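Local coordinates for protein putative histidinol-phosphate aminotransferase (Erwinia carotovora atroseptica, PDB 3LY1) that probably acts as a pyridoxal-phosphate-dependent aminotransferase, perhaps on histidinol phosphate or a related amino-group donor, at residues Leu28-Lys33 with His215-Met220; Ile97-Tyr102 with Val116-Met121; Ile81-Glu86 with Ala233-Tyr238. One frame throughout, in Å; residues are numbered along the deposited sequence.

Near the N terminus, residues 28-33 lead into helix 32-40; contact 1 brings 215-220, in the loop between strands 205-210 and 223-226, back to them across 181 intervening residues. Further on, helix 76-88 supplies the first half of contact 3, whose partner at 233-238 comes after that loop, so contacts 1 and 3 cross along the chain. Contact 2, 97-102 with 116-121, closes a short beta-alpha-beta loop and nests inside both. It ties strand 115-119, outermost in the large sheet within this chain, to strand 94-98 and meets contact 3 where Tyr102 packs on Ile81. Contacts 1 and 3 both also reach the second subunit.

Contact 1: residues Leu28-Lys33 with His215-Met220; sequences LGMSPK and HAMAGM. With EDO (1,2-ethanediol), chain H.
The two backbones approach at Met30 and Ala216, whose CA atoms lie 4.8 Å apart, and no direct hydrogen bond joins them. Ala216 adopts a left-handed backbone conformation, and its methyl is directed at the facing segment: Ala216 CB sits 3.8 Å from Met30 CA. The reach in the other direction belongs to Met30, a selenomethionine. Its CG stands opposite the backbone N (chi1 -158°) and the chain runs straight as far as SE before bending at chi3 (-55°), which turns the terminal methyl aside. It crosses two further selenomethionines at about a right angle each: Met30 CG rests 3.6 Å from Met217 CG, while Met30 CE meets Met220 CG at 3.7 Å. The carbonyl O of Ala216 is buried here with no polar partner in the model. Polar linkage is indirect. One water accepts from Ser31 N at 3.0 Å and donates to His215 O at 2.6 Å, spanning the gap beside the selenomethionines. The His215 ring takes no part in this packing; its ND1 is bonded to Ser255 OG and its NE2 lies 3.3 Å from O2 of an ethanediol molecule at the ring edge. Ser31, at the N-cap of helix 32-40, also bonds Asp258 through OG. Ala251 of helix 246-255 touches both Met30 and Met217, and Ala45 of the second subunit packs on Met30. The arrangement illustrates how, in a class-II aminotransferase, the N-terminal region backs the loop between strands 205-210 and 223-226, which carries cofactor-binding residues: 215-220 run between Lys213 and Arg221, both of which bind pyridoxal phosphate, and the side chain of Met217 lies about 8 Å from the bound cofactor, consistent with a second-shell place in the active site.

Contact 2: residues Ile97-Tyr102 with Val116-Met121; sequences IPELTY and VTKVKM. With PLP (pyridoxal-5'-phosphate), chain E; EDO (1,2-ethanediol), chain G.
Pro98 and Met121, a selenomethionine, form the apolar centre, with Pro98 CB 3.5 Å from Met121 SE. Met121 is folded at chi2 (-48°) and chi3 (-91°), which brings its end back toward residues 97-102; its CG lies 4.0 Å from Leu100 CB, and Phe127 packs against both Pro98 and Met121. A second apolar patch belongs to Ile97, whose CD1 touches Lys118 CG at 3.8 Å and Val116 CG1 at 3.9 Å, the Ile97 and Lys118 side chains running side by side in the same direction. Between the patches the backbones pair as parallel strands. Ile97 gives its N-H to Thr117 O and takes the N-H of Val119. This is the beta-alpha-beta unit in which helix 104-111 carries the chain from strand 94-98 to strand 115-119, the outermost strand of the sheet within this chain. The last bridge, Pro98 with Val119, is completed by the bond from Glu99 N to Val119 O, 2.9 Å long, with the donor 43° out of the carbonyl plane. The loop then delivers Tyr102 to the active site, where C3 of pyridoxal phosphate lies 3.7 Å above the tyrosine plane, over the centre of the ring. On the solvent side, Lys118 NZ makes a salt bridge with Glu106 and donates to a water at 2.8 Å. That water in turn donates to Glu99 O, which also accepts from O2 of an ethanediol. In one of two modelled conformers, and so doubtfully, the Glu99 side chain lies alongside that of Lys120, their charged ends staying apart.

Contact 3: residues Ile81-Glu86 with Ala233-Tyr238; sequences IRAAIE and ALMGRY
Tyr238 lays one face of its ring over the side chain of Glu86, whose CB sits 4.2 Å from the ring centroid and 29° off its normal, an off-centre CH-pi contact. The carboxylate does not lie flat on the ring: the two planes stand 78° apart, and Glu86 OE1 comes to 3.3 Å from Tyr238 CD1. What fixes the acid is Arg82, one helical turn earlier. Its NH1 forms a salt bridge to Glu86 OE2 at 3.0 Å, meeting that oxygen from above the carboxylate plane. The same guanidinium then reaches across the contact end-on. NH1 and NH2 both donate to Tyr238 O, at 2.8 Å and 2.9 Å, with the acceptor in the guanidinium plane and both donors in the plane of the carbonyl. The arginine chain is extended through chi2 and turns at chi3 (52°), which swings its head round to this oxygen. Two donors from one cation probably polarise the carbonyl, while Glu79 takes NE in a further salt bridge. Next to this polar cluster lies a small apolar layer: Met235, a selenomethionine, brings its CE to 4.1 Å from Ala84 CB and 4.3 Å from Ala83 CB. Arg82 and Glu86 of the second subunit come close to their own counterparts here, so the clustered acids and arginines probably offset one another's charge across the subunit interface. Helix 76-88, whose early residues Ser77 and Ser78 bind pyridoxal phosphate, thus sits with residues 233-238, on helix 229-235, along one flank, Phe108 of helix 104-111 against Arg82 and Ile85, and strands 174-179 and 205-210 against its other residues, where Ala84 meets Ile177 and Ile206 and Met235 also touches Ile206.

Contact 1: residues Leu28-Lys33 with His215-Met220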
loop_
_atom_site.group_PDB
_atom_site.type_symbol
_atom_site.label_atom_id
_atom_site.label_comp_id
_atom_site.label_asym_id
_atom_site.label_seq_id
_atom_site.Cartn_x
_atom_site.Cartn_y
_atom_site.Cartn_z
ATOM N N LEU A 28 2.367 23.364 2.281
ATOM C CA LEU A 28 3.027 23.617 1.039
ATOM C C LEU A 28 2.734 22.518 0.032
ATOM O O LEU A 28 2.616 21.343 0.382
ATOM C CB LEU A 28 4.530 23.671 1.267
ATOM C CG LEU A 28 5.029 24.786 2.177
ATOM C CD1 LEU A 28 6.547 24.752 2.233
ATOM C CD2 LEU A 28 4.517 26.117 1.649
ATOM N N GLY A 29 2.638 22.891 -1.237
ATOM C CA GLY A 29 2.689 21.875 -2.257
ATOM C C GLY A 29 3.946 21.066 -2.011
ATOM O O GLY A 29 4.880 21.534 -1.361
HETATM N N MSE A 30 3.950 19.836 -2.501
HETATM C CA MSE A 30 5.171 19.118 -2.808
HETATM C C MSE A 30 6.185 19.986 -3.592
HETATM O O MSE A 30 5.802 20.907 -4.315
HETATM C CB MSE A 30 4.722 17.982 -3.724
HETATM C CG MSE A 30 5.568 16.817 -3.834
HETATM SE SE MSE A 30 4.668 15.590 -5.083
HETATM C CE MSE A 30 2.974 15.494 -4.136
ATOM N N SER A 31 7.477 19.691 -3.469
ATOM C CA SER A 31 8.523 20.286 -4.350
ATOM C C SER A 31 8.082 20.382 -5.824
ATOM O O SER A 31 7.494 19.444 -6.349
ATOM C CB SER A 31 9.777 19.391 -4.277
ATOM O OG SER A 31 10.705 19.633 -5.325
ATOM N N PRO A 32 8.364 21.508 -6.505
ATOM C CA PRO A 32 8.080 21.637 -7.956
ATOM C C PRO A 32 8.713 20.529 -8.827
ATOM O O PRO A 32 8.060 19.966 -9.714
ATOM C CB PRO A 32 8.641 23.020 -8.295
ATOM C CG PRO A 32 8.473 23.804 -6.987
ATOM C CD PRO A 32 8.797 22.798 -5.916
ATOM N N LYS A 33 9.966 20.212 -8.565
ATOM C CA LYS A 33 10.602 19.075 -9.197
ATOM C C LYS A 33 9.906 17.719 -8.881
ATOM O O LYS A 33 9.751 16.889 -9.774
ATOM C CB LYS A 33 12.063 19.043 -8.782
ATOM C CG LYS A 33 12.837 20.237 -9.354
ATOM C CD LYS A 33 14.278 20.228 -8.887
ATOM N N HIS A 215 8.656 16.302 3.278
ATOM C CA HIS A 215 8.634 16.179 1.826
ATOM C C HIS A 215 7.252 16.473 1.241
ATOM O O HIS A 215 7.090 16.480 0.039
ATOM C CB HIS A 215 9.105 14.783 1.373
ATOM C CG HIS A 215 10.581 14.539 1.548
ATOM N ND1 HIS A 215 11.499 14.854 0.578
ATOM C CD2 HIS A 215 11.285 14.003 2.575
ATOM C CE1 HIS A 215 12.706 14.513 0.993
ATOM N NE2 HIS A 215 12.605 13.999 2.202
ATOM N N ALA A 216 6.245 16.671 2.079
ATOM C CA ALA A 216 4.929 17.148 1.611
ATOM C C ALA A 216 4.205 16.197 0.640
ATOM O O ALA A 216 3.497 16.651 -0.243
ATOM C CB ALA A 216 5.063 18.570 0.977
HETATM N N MSE A 217 4.325 14.889 0.845
HETATM C CA MSE A 217 3.750 13.911 -0.091
HETATM C C MSE A 217 2.816 12.910 0.600
HETATM O O MSE A 217 2.742 11.738 0.175
HETATM C CB MSE A 217 4.883 13.149 -0.792
HETATM C CG MSE A 217 5.838 14.007 -1.566
HETATM SE SE MSE A 217 7.485 13.046 -2.273
HETATM C CE MSE A 217 6.690 11.538 -2.594
ATOM N N ALA A 218 2.070 13.367 1.609
ATOM C CA ALA A 218 1.141 12.504 2.336
ATOM C C ALA A 218 0.304 11.673 1.361
ATOM O O ALA A 218 0.226 10.501 1.518
ATOM C CB ALA A 218 0.220 13.319 3.299
ATOM N N GLY A 219 -0.264 12.289 0.328
ATOM C CA GLY A 219 -1.165 11.557 -0.566
ATOM C C GLY A 219 -0.473 10.669 -1.578
ATOM O O GLY A 219 -1.133 10.011 -2.352
HETATM N N MSE A 220 0.846 10.678 -1.599
HETATM C CA MSE A 220 1.617 9.853 -2.508
HETATM C C MSE A 220 1.986 8.483 -1.915
HETATM O O MSE A 220 2.356 7.569 -2.655
HETATM C CB MSE A 220 2.853 10.596 -2.968
HETATM C CG MSE A 220 2.569 11.780 -3.818
HETATM SE SE MSE A 220 2.283 11.307 -5.743
HETATM C CE MSE A 220 0.324 11.086 -5.689
HETATM C C1 EDO H . 13.416 10.476 3.436
HETATM O O1 EDO H . 13.443 10.527 4.858
HETATM C C2 EDO H . 14.837 10.641 2.924
HETATM O O2 EDO H . 15.133 12.032 2.909
HETATM O O HOH W 1 8.526 17.274 -2.039
#

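Contact 2: residues Ile97-Tyr102 with Val116-Met121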
loop_
_atom_site.group_PDB
_atom_site.type_symbol
_atom_site.label_atom_id
_atom_site.label_comp_id
_atom_site.label_asym_id
_atom_site.label_seq_id
_atom_site.Cartn_x
_atom_site.Cartn_y
_atom_site.Cartn_z
ATOM N N ILE A 97 4.239 1.397 25.572
ATOM C CA ILE A 97 4.077 2.742 24.980
ATOM C C ILE A 97 3.807 3.765 26.095
ATOM O O ILE A 97 3.245 3.402 27.188
ATOM C CB ILE A 97 2.891 2.828 23.967
ATOM C CG1 ILE A 97 1.673 1.984 24.410
ATOM C CG2 ILE A 97 3.346 2.407 22.509
ATOM C CD1 ILE A 97 0.325 2.357 23.674
ATOM N N PRO A 98 4.143 5.020 25.832
ATOM C CA PRO A 98 3.629 6.165 26.591
ATOM C C PRO A 98 2.123 6.226 26.425
ATOM O O PRO A 98 1.615 5.820 25.381
ATOM C CB PRO A 98 4.295 7.383 25.919
ATOM C CG PRO A 98 5.419 6.825 25.117
ATOM C CD PRO A 98 4.952 5.476 24.678
ATOM N N GLU A 99 1.421 6.724 27.432
ATOM C CA GLU A 99 -0.029 6.700 27.429
ATOM C C GLU A 99 -0.571 7.601 26.314
ATOM O O GLU A 99 -1.651 7.321 25.768
ATOM C CB GLU A 99 -0.589 7.119 28.794
ATOM C CG GLU A 99 -2.099 7.083 28.866
ATOM C CD GLU A 99 -2.632 7.178 30.276
ATOM O OE1 GLU A 99 -1.834 7.409 31.220
ATOM O OE2 GLU A 99 -3.863 7.031 30.423
ATOM N N LEU A 100 0.167 8.664 25.996
ATOM C CA LEU A 100 -0.250 9.684 25.005
ATOM C C LEU A 100 0.753 9.722 23.838
ATOM O O LEU A 100 1.821 10.348 23.905
ATOM C CB LEU A 100 -0.361 11.083 25.623
ATOM C CG LEU A 100 -0.894 12.238 24.716
ATOM C CD1 LEU A 100 -2.401 12.040 24.449
ATOM C CD2 LEU A 100 -0.636 13.640 25.317
ATOM N N THR A 101 0.393 9.033 22.764
ATOM C CA THR A 101 1.228 8.899 21.608
ATOM C C THR A 101 0.397 8.531 20.355
ATOM O O THR A 101 -0.835 8.527 20.396
ATOM C CB THR A 101 2.374 7.848 21.887
ATOM O OG1 THR A 101 3.376 8.009 20.891
ATOM C CG2 THR A 101 1.884 6.358 21.885
ATOM N N TYR A 102 1.060 8.242 19.240
ATOM C CA TYR A 102 0.374 7.882 17.993
ATOM C C TYR A 102 -0.251 6.484 18.127
ATOM O O TYR A 102 0.454 5.518 18.464
ATOM C CB TYR A 102 1.350 7.950 16.821
ATOM C CG TYR A 102 0.682 7.829 15.473
ATOM C CD1 TYR A 102 -0.261 8.783 15.045
ATOM C CD2 TYR A 102 0.977 6.773 14.627
ATOM C CE1 TYR A 102 -0.881 8.669 13.822
ATOM C CE2 TYR A 102 0.356 6.642 13.410
ATOM C CZ TYR A 102 -0.560 7.598 12.995
ATOM O OH TYR A 102 -1.147 7.485 11.753
ATOM N N VAL A 116 -1.209 -4.605 26.080
ATOM C CA VAL A 116 -0.758 -3.237 25.790
ATOM C C VAL A 116 -0.504 -2.560 27.127
ATOM O O VAL A 116 -1.412 -2.451 27.949
ATOM C CB VAL A 116 -1.792 -2.449 24.998
ATOM C CG1 VAL A 116 -1.355 -1.015 24.846
ATOM C CG2 VAL A 116 -1.989 -3.084 23.612
ATOM N N THR A 117 0.742 -2.168 27.354
ATOM C CA THR A 117 1.179 -1.623 28.630
ATOM C C THR A 117 1.490 -0.145 28.432
ATOM O O THR A 117 2.508 0.211 27.821
ATOM C CB THR A 117 2.409 -2.412 29.162
ATOM O OG1 THR A 117 2.045 -3.785 29.370
ATOM C CG2 THR A 117 2.924 -1.822 30.496
ATOM N N LYS A 118 0.593 0.716 28.916
ATOM C CA LYS A 118 0.733 2.151 28.771
ATOM C C LYS A 118 1.324 2.734 30.048
ATOM O O LYS A 118 0.896 2.376 31.154
ATOM C CB LYS A 118 -0.626 2.813 28.494
ATOM C CG LYS A 118 -1.185 2.541 27.124
ATOM C CD LYS A 118 -2.575 3.193 26.964
ATOM C CE LYS A 118 -3.238 2.658 25.720
ATOM N NZ LYS A 118 -4.460 3.418 25.386
ATOM N N VAL A 119 2.323 3.594 29.885
ATOM C CA VAL A 119 3.016 4.241 30.975
ATOM C C VAL A 119 2.616 5.714 31.022
ATOM O O VAL A 119 2.761 6.461 30.038
ATOM C CB VAL A 119 4.554 4.108 30.815
ATOM C CG1 VAL A 119 5.283 4.864 31.936
ATOM C CG2 VAL A 119 4.940 2.625 30.755
ATOM N N LYS A 120 2.101 6.117 32.178
ATOM C CA LYS A 120 1.607 7.478 32.382
ATOM C C LYS A 120 2.682 8.493 31.996
ATOM O O LYS A 120 3.861 8.256 32.207
ATOM C CB LYS A 120 1.154 7.644 33.834
ATOM C CG LYS A 120 0.433 8.952 34.150
ATOM C CD LYS A 120 0.104 9.069 35.654
ATOM C CE LYS A 120 -0.696 10.356 35.953
ATOM N NZ LYS A 120 -1.807 10.072 36.930
HETATM N N MSE A 121 2.284 9.594 31.375
HETATM C CA MSE A 121 3.226 10.661 31.065
HETATM C C MSE A 121 3.720 11.339 32.362
HETATM O O MSE A 121 3.033 11.299 33.398
HETATM C CB MSE A 121 2.584 11.742 30.191
HETATM C CG MSE A 121 1.925 11.227 28.901
HETATM SE SE MSE A 121 2.968 10.011 27.819
HETATM C CE MSE A 121 3.827 11.307 26.680
HETATM N N1 PLP E . 3.840 8.104 12.364
HETATM C C2 PLP E . 3.369 9.261 12.951
HETATM C C2A PLP E . 3.962 9.695 14.268
HETATM C C3 PLP E . 2.342 9.960 12.318
HETATM O O3 PLP E . 1.865 11.088 12.904
HETATM C C4 PLP E . 1.809 9.480 11.101
HETATM C C4A PLP E . 0.793 10.289 10.336
HETATM O O4A PLP E . -0.167 10.676 10.982
HETATM C C5 PLP E . 2.293 8.298 10.529
HETATM C C6 PLP E . 3.310 7.620 11.202
HETATM C C5A PLP E . 1.747 7.731 9.236
HETATM O O4P PLP E . 1.923 8.581 8.087
HETATM P P PLP E . 2.117 7.966 6.627
HETATM O O1P PLP E . 1.393 6.666 6.460
HETATM O O2P PLP E . 3.613 7.835 6.534
HETATM O O3P PLP E . 1.572 9.084 5.753
HETATM C C1 EDO G . -1.712 5.620 22.177
HETATM O O1 EDO G . -2.045 4.284 21.766
HETATM C C2 EDO G . -2.883 6.623 22.131
HETATM O O2 EDO G . -2.627 7.750 23.032
HETATM O O HOH W 2 -3.876 6.083 25.827
#

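Contact 3: residues Ile81-Glu86 with Ala233-Tyr238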
loop_
_atom_site.group_PDB
_atom_site.type_symbol
_atom_site.label_atom_id
_atom_site.label_comp_id
_atom_site.label_asym_id
_atom_site.label_seq_id
_atom_site.Cartn_x
_atom_site.Cartn_y
_atom_site.Cartn_z
ATOM N N ILE A 81 4.447 0.519 10.371
ATOM C CA ILE A 81 4.073 0.263 11.749
ATOM C C ILE A 81 3.352 -1.072 11.827
ATOM O O ILE A 81 3.678 -1.902 12.679
ATOM C CB ILE A 81 3.162 1.368 12.337
ATOM C CG1 ILE A 81 3.869 2.723 12.296
ATOM C CG2 ILE A 81 2.719 0.955 13.768
ATOM C CD1 ILE A 81 2.932 3.988 12.421
ATOM N N ARG A 82 2.389 -1.279 10.929
ATOM C CA ARG A 82 1.682 -2.561 10.831
ATOM C C ARG A 82 2.627 -3.739 10.654
ATOM O O ARG A 82 2.581 -4.693 11.416
ATOM C CB ARG A 82 0.608 -2.558 9.730
ATOM C CG ARG A 82 -0.257 -3.840 9.800
ATOM C CD ARG A 82 -1.205 -4.013 8.598
ATOM N NE ARG A 82 -0.459 -3.888 7.362
ATOM C CZ ARG A 82 0.359 -4.804 6.875
ATOM N NH1 ARG A 82 0.571 -5.983 7.495
ATOM N NH2 ARG A 82 1.010 -4.535 5.779
ATOM N N ALA A 83 3.519 -3.658 9.686
ATOM C CA ALA A 83 4.428 -4.745 9.384
ATOM C C ALA A 83 5.394 -5.041 10.536
ATOM O O ALA A 83 5.645 -6.220 10.842
ATOM C CB ALA A 83 5.207 -4.461 8.111
ATOM N N ALA A 84 5.892 -3.977 11.177
ATOM C CA ALA A 84 6.773 -4.103 12.318
ATOM C C ALA A 84 6.065 -4.835 13.429
ATOM O O ALA A 84 6.627 -5.770 13.995
ATOM C CB ALA A 84 7.293 -2.741 12.787
ATOM N N ILE A 85 4.829 -4.450 13.732
ATOM C CA ILE A 85 4.064 -5.108 14.812
ATOM C C ILE A 85 3.732 -6.560 14.444
ATOM O O ILE A 85 3.907 -7.484 15.256
ATOM C CB ILE A 85 2.751 -4.331 15.151
ATOM C CG1 ILE A 85 3.048 -2.896 15.643
ATOM C CG2 ILE A 85 1.858 -5.128 16.164
ATOM C CD1 ILE A 85 3.726 -2.819 16.962
ATOM N N GLU A 86 3.285 -6.790 13.211
ATOM C CA GLU A 86 2.942 -8.173 12.815
ATOM C C GLU A 86 4.166 -9.095 12.874
ATOM O O GLU A 86 4.073 -10.276 13.261
ATOM C CB GLU A 86 2.275 -8.184 11.411
ATOM C CG GLU A 86 0.808 -7.680 11.432
ATOM C CD GLU A 86 0.097 -7.880 10.085
ATOM O OE1 GLU A 86 0.527 -8.755 9.307
ATOM O OE2 GLU A 86 -0.877 -7.168 9.807
ATOM N N ALA A 233 13.985 -8.504 6.619
ATOM C CA ALA A 233 13.517 -9.728 5.988
ATOM C C ALA A 233 12.241 -10.208 6.679
ATOM O O ALA A 233 11.296 -10.619 6.000
ATOM C CB ALA A 233 14.608 -10.805 5.993
ATOM N N LEU A 234 12.181 -10.124 8.010
ATOM C CA LEU A 234 10.976 -10.560 8.734
ATOM C C LEU A 234 9.794 -9.629 8.463
ATOM O O LEU A 234 8.674 -10.099 8.217
ATOM C CB LEU A 234 11.215 -10.701 10.253
ATOM C CG LEU A 234 12.050 -11.884 10.758
ATOM C CD1 LEU A 234 12.213 -11.763 12.264
ATOM C CD2 LEU A 234 11.442 -13.229 10.393
HETATM N N MSE A 235 10.027 -8.314 8.476
HETATM C CA MSE A 235 8.967 -7.320 8.211
HETATM C C MSE A 235 8.389 -7.473 6.825
HETATM O O MSE A 235 7.195 -7.281 6.629
HETATM C CB MSE A 235 9.487 -5.904 8.373
HETATM C CG MSE A 235 9.726 -5.545 9.776
HETATM SE SE MSE A 235 10.449 -3.714 9.881
HETATM C CE MSE A 235 9.059 -2.692 9.066
ATOM N N GLY A 236 9.226 -7.883 5.877
ATOM C CA GLY A 236 8.832 -8.012 4.506
ATOM C C GLY A 236 7.863 -9.145 4.214
ATOM O O GLY A 236 7.219 -9.139 3.169
ATOM N N ARG A 237 7.760 -10.083 5.161
ATOM C CA ARG A 237 6.804 -11.161 5.050
ATOM C C ARG A 237 5.359 -10.673 5.330
ATOM O O ARG A 237 4.414 -11.397 5.065
ATOM C CB ARG A 237 7.244 -12.330 5.947
ATOM C CG ARG A 237 8.546 -13.011 5.433
ATOM C CD ARG A 237 9.347 -13.779 6.503
ATOM N NE ARG A 237 8.677 -14.980 6.960
ATOM C CZ ARG A 237 8.722 -16.165 6.357
ATOM N NH1 ARG A 237 9.419 -16.338 5.241
ATOM N NH2 ARG A 237 8.045 -17.183 6.878
ATOM N N TYR A 238 5.201 -9.432 5.806
ATOM C CA TYR A 238 3.905 -8.861 6.181
ATOM C C TYR A 238 3.469 -7.689 5.331
ATOM O O TYR A 238 2.506 -6.989 5.671
ATOM C CB TYR A 238 3.873 -8.549 7.680
ATOM C CG TYR A 238 4.119 -9.813 8.438
ATOM C CD1 TYR A 238 3.107 -10.736 8.635
ATOM C CD2 TYR A 238 5.383 -10.136 8.877
ATOM C CE1 TYR A 238 3.349 -11.937 9.279
ATOM C CE2 TYR A 238 5.623 -11.342 9.502
ATOM C CZ TYR A 238 4.603 -12.217 9.694
ATOM O OH TYR A 238 4.868 -13.399 10.333
#